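Local coordinates for protein apical membrane antigen 1 (Toxoplasma gondii, PDB 3ZLE) that may take part in host cell invasion by the sporozoite as the ectoplasmic region of an AMA1-family surface protein of the moving junction, at residues D225-K230 with T331-Y336. Sequence-based numbering, arbitrary orientation.
Sequences DALFGK and TGAVAY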
ATOM      1  N   ASP A 225      17.426  -7.744  -6.470  1.00 23.29           N
ATOM      2  CA  ASP A 225      18.594  -8.516  -6.040  1.00 20.66           C
ATOM      3  C   ASP A 225      18.882  -8.420  -4.590  1.00 21.61           C
ATOM      4  O   ASP A 225      20.039  -8.306  -4.200  1.00 25.22           O
ATOM      5  CB  ASP A 225      19.826  -8.152  -6.862  1.00 23.49           C
ATOM      6  CG  ASP A 225      19.582  -8.273  -8.356  1.00 31.87           C
ATOM      7  OD1 ASP A 225      18.649  -9.034  -8.758  1.00 30.80           O
ATOM      8  OD2 ASP A 225      20.186  -7.481  -9.103  1.00 35.92           O
ATOM      9  N   ALA A 226      17.842  -8.545  -3.764  1.00 26.92           N
ATOM     10  CA  ALA A 226      18.028  -8.509  -2.308  1.00 26.99           C
ATOM     11  C   ALA A 226      16.832  -9.106  -1.651  1.00 28.43           C
ATOM     12  O   ALA A 226      15.764  -9.165  -2.256  1.00 23.44           O
ATOM     13  CB  ALA A 226      18.225  -7.075  -1.825  1.00 22.39           C
ATOM     14  N   LEU A 227      17.036  -9.681  -0.458  1.00 24.87           N
ATOM     15  CA  LEU A 227      15.938 -10.166   0.313  1.00 23.55           C
ATOM     16  C   LEU A 227      15.891  -9.452   1.664  1.00 24.44           C
ATOM     17  O   LEU A 227      16.951  -9.131   2.252  1.00 19.47           O
ATOM     18  CB  LEU A 227      16.108 -11.666   0.549  1.00 27.96           C
ATOM     19  CG  LEU A 227      15.993 -12.572  -0.664  1.00 30.00           C
ATOM     20  CD1 LEU A 227      16.247 -13.995  -0.205  1.00 27.96           C
ATOM     21  CD2 LEU A 227      14.603 -12.474  -1.307  1.00 20.18           C
ATOM     22  N   PHE A 228      14.678  -9.241   2.180  1.00 19.32           N
ATOM     23  CA  PHE A 228      14.518  -8.820   3.548  1.00 22.09           C
ATOM     24  C   PHE A 228      15.093  -9.895   4.462  1.00 24.36           C
ATOM     25  O   PHE A 228      14.849 -11.089   4.252  1.00 24.22           O
ATOM     26  CB  PHE A 228      13.041  -8.575   3.890  1.00 24.29           C
ATOM     27  CG  PHE A 228      12.408  -7.434   3.108  1.00 21.31           C
ATOM     28  CD1 PHE A 228      12.832  -6.144   3.289  1.00 16.85           C
ATOM     29  CD2 PHE A 228      11.330  -7.667   2.290  1.00 18.25           C
ATOM     30  CE1 PHE A 228      12.235  -5.115   2.623  1.00 16.82           C
ATOM     31  CE2 PHE A 228      10.714  -6.634   1.598  1.00 19.64           C
ATOM     32  CZ  PHE A 228      11.148  -5.352   1.793  1.00 16.48           C
ATOM     33  N   GLY A 229      15.908  -9.476   5.438  1.00 24.29           N
ATOM     34  CA  GLY A 229      16.345 -10.387   6.517  1.00 28.69           C
ATOM     35  C   GLY A 229      16.321  -9.823   7.936  1.00 31.68           C
ATOM     36  O   GLY A 229      15.693  -8.799   8.203  1.00 25.74           O
ATOM     37  N   LYS A 230      16.886 -10.607   8.858  1.00 31.94           N
ATOM     38  CA  LYS A 230      17.066 -10.254  10.244  1.00 29.92           C
ATOM     39  C   LYS A 230      18.521 -10.460  10.592  1.00 28.58           C
ATOM     40  O   LYS A 230      19.044 -11.549  10.409  1.00 36.54           O
ATOM     41  CB  LYS A 230      16.225 -11.171  11.139  1.00 39.26           C
ATOM     42  CG  LYS A 230      15.879 -10.569  12.494  1.00 41.07           C
ATOM     43  CD  LYS A 230      14.972  -9.334  12.322  1.00 58.03           C
ATOM     44  CE  LYS A 230      14.307  -8.911  13.633  1.00 63.07           C
ATOM     45  NZ  LYS A 230      12.942  -9.501  13.769  1.00 56.58           N
ATOM     46  N   THR A 331      21.444 -12.250  -6.055  1.00 34.38           N
ATOM     47  CA  THR A 331      21.186 -11.922  -7.453  1.00 31.07           C
ATOM     48  C   THR A 331      19.930 -12.608  -7.944  1.00 32.92           C
ATOM     49  O   THR A 331      19.672 -13.755  -7.614  1.00 36.25           O
ATOM     50  CB  THR A 331      22.371 -12.386  -8.296  1.00 40.40           C
ATOM     51  OG1 THR A 331      23.562 -11.737  -7.845  1.00 48.76           O
ATOM     52  CG2 THR A 331      22.155 -12.121  -9.758  1.00 39.11           C
ATOM     53  N   GLY A 332      19.072 -11.868  -8.612  1.00 29.29           N
ATOM     54  CA  GLY A 332      17.812 -12.452  -9.047  1.00 24.81           C
ATOM     55  C   GLY A 332      16.654 -12.465  -8.070  1.00 25.68           C
ATOM     56  O   GLY A 332      15.554 -12.644  -8.497  1.00 26.61           O
ATOM     57  N   ALA A 333      16.890 -12.258  -6.760  1.00 24.35           N
ATOM     58  CA  ALA A 333      15.754 -12.183  -5.785  1.00 29.86           C
ATOM     59  C   ALA A 333      15.072 -10.798  -5.802  1.00 26.22           C
ATOM     60  O   ALA A 333      15.689  -9.814  -6.204  1.00 24.83           O
ATOM     61  CB  ALA A 333      16.247 -12.485  -4.364  1.00 31.08           C
ATOM     62  N   VAL A 334      13.824 -10.715  -5.337  1.00 24.63           N
ATOM     63  CA  VAL A 334      13.145  -9.383  -5.191  1.00 25.89           C
ATOM     64  C   VAL A 334      12.429  -9.236  -3.839  1.00 34.88           C
ATOM     65  O   VAL A 334      11.839 -10.193  -3.316  1.00 29.86           O
ATOM     66  CB  VAL A 334      12.164  -9.103  -6.341  1.00 29.74           C
ATOM     67  CG1 VAL A 334      11.648  -7.643  -6.274  1.00 27.88           C
ATOM     68  CG2 VAL A 334      12.844  -9.338  -7.698  1.00 28.31           C
ATOM     69  N   ALA A 335      12.529  -8.055  -3.230  1.00 36.91           N
ATOM     70  CA  ALA A 335      11.823  -7.820  -1.971  1.00 27.36           C
ATOM     71  C   ALA A 335      10.683  -6.857  -2.154  1.00 29.30           C
ATOM     72  O   ALA A 335      10.881  -5.710  -2.593  1.00 29.20           O
ATOM     73  CB  ALA A 335      12.757  -7.357  -0.891  1.00 23.13           C
ATOM     74  N   TYR A 336       9.482  -7.329  -1.843  1.00 22.31           N
ATOM     75  CA  TYR A 336       8.264  -6.586  -2.126  1.00 24.12           C
ATOM     76  C   TYR A 336       7.569  -6.156  -0.804  1.00 22.99           C
ATOM     77  O   TYR A 336       7.664  -6.863   0.230  1.00 20.14           O
ATOM     78  CB  TYR A 336       7.309  -7.523  -2.891  1.00 28.92           C
ATOM     79  CG  TYR A 336       7.698  -7.758  -4.328  1.00 28.02           C
ATOM     80  CD1 TYR A 336       7.647  -6.713  -5.252  1.00 27.54           C
ATOM     81  CD2 TYR A 336       8.095  -9.025  -4.776  1.00 21.97           C
ATOM     82  CE1 TYR A 336       7.892  -6.906  -6.565  1.00 22.02           C
ATOM     83  CE2 TYR A 336       8.375  -9.247  -6.134  1.00 26.81           C
ATOM     84  CZ  TYR A 336       8.258  -8.175  -7.019  1.00 30.78           C
ATOM     85  OH  TYR A 336       8.573  -8.318  -8.345  1.00 23.02           O
TER
HETATM   86  O   HOH W   1      15.862  -9.128  -9.496  1.00 34.57           O
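Asp225 turns its carboxylate onto the corner made by Thr331 and Gly332, where OD1 accepts the backbone N-H of Gly332 (OD1 to N 2.9 Å). The donor arrives from above the carboxylate plane, 52° out of it. With CG lying beside its own backbone N (chi1 -54°), Asp225 can engage this corner. Its N makes a weak bond to Ala333 O (2.7 Å). Ala226 N offers that oxygen a second, longer weak bond, and a water bridges Asp225 OD1 to Ala333 O, its link to the latter weak.

Beyond this polar end the contact becomes apolar. Ala333 points its CB at the tip of Leu227, 3.5 Å from CD2. Further along, Ala335 sets its methyl over one face of the Phe228 ring, a CH-pi contact with CB 3.6 Å from the centroid, displaced toward the CE2 rim. Phe228 CE2 lies 3.4 Å from Tyr336 O, which sits at the ring edge.

The contact thus joins two small antiparallel sheets of the AMA1 ectodomain, whose strands 226-230 and 333-336 meet at 50°, their axes 5.0 Å apart at the nearest. Strand 226-232 runs between 235-238 and 326-330, which the Cys236-Cys326 disulfide ties together, whereas 333-337 is an outermost strand, paired with 303-308. Leu227 and Ala335 both touch Asn305 of that neighbour, and the rings of Phe22, Trp303 and Phe327 gather round Phe228.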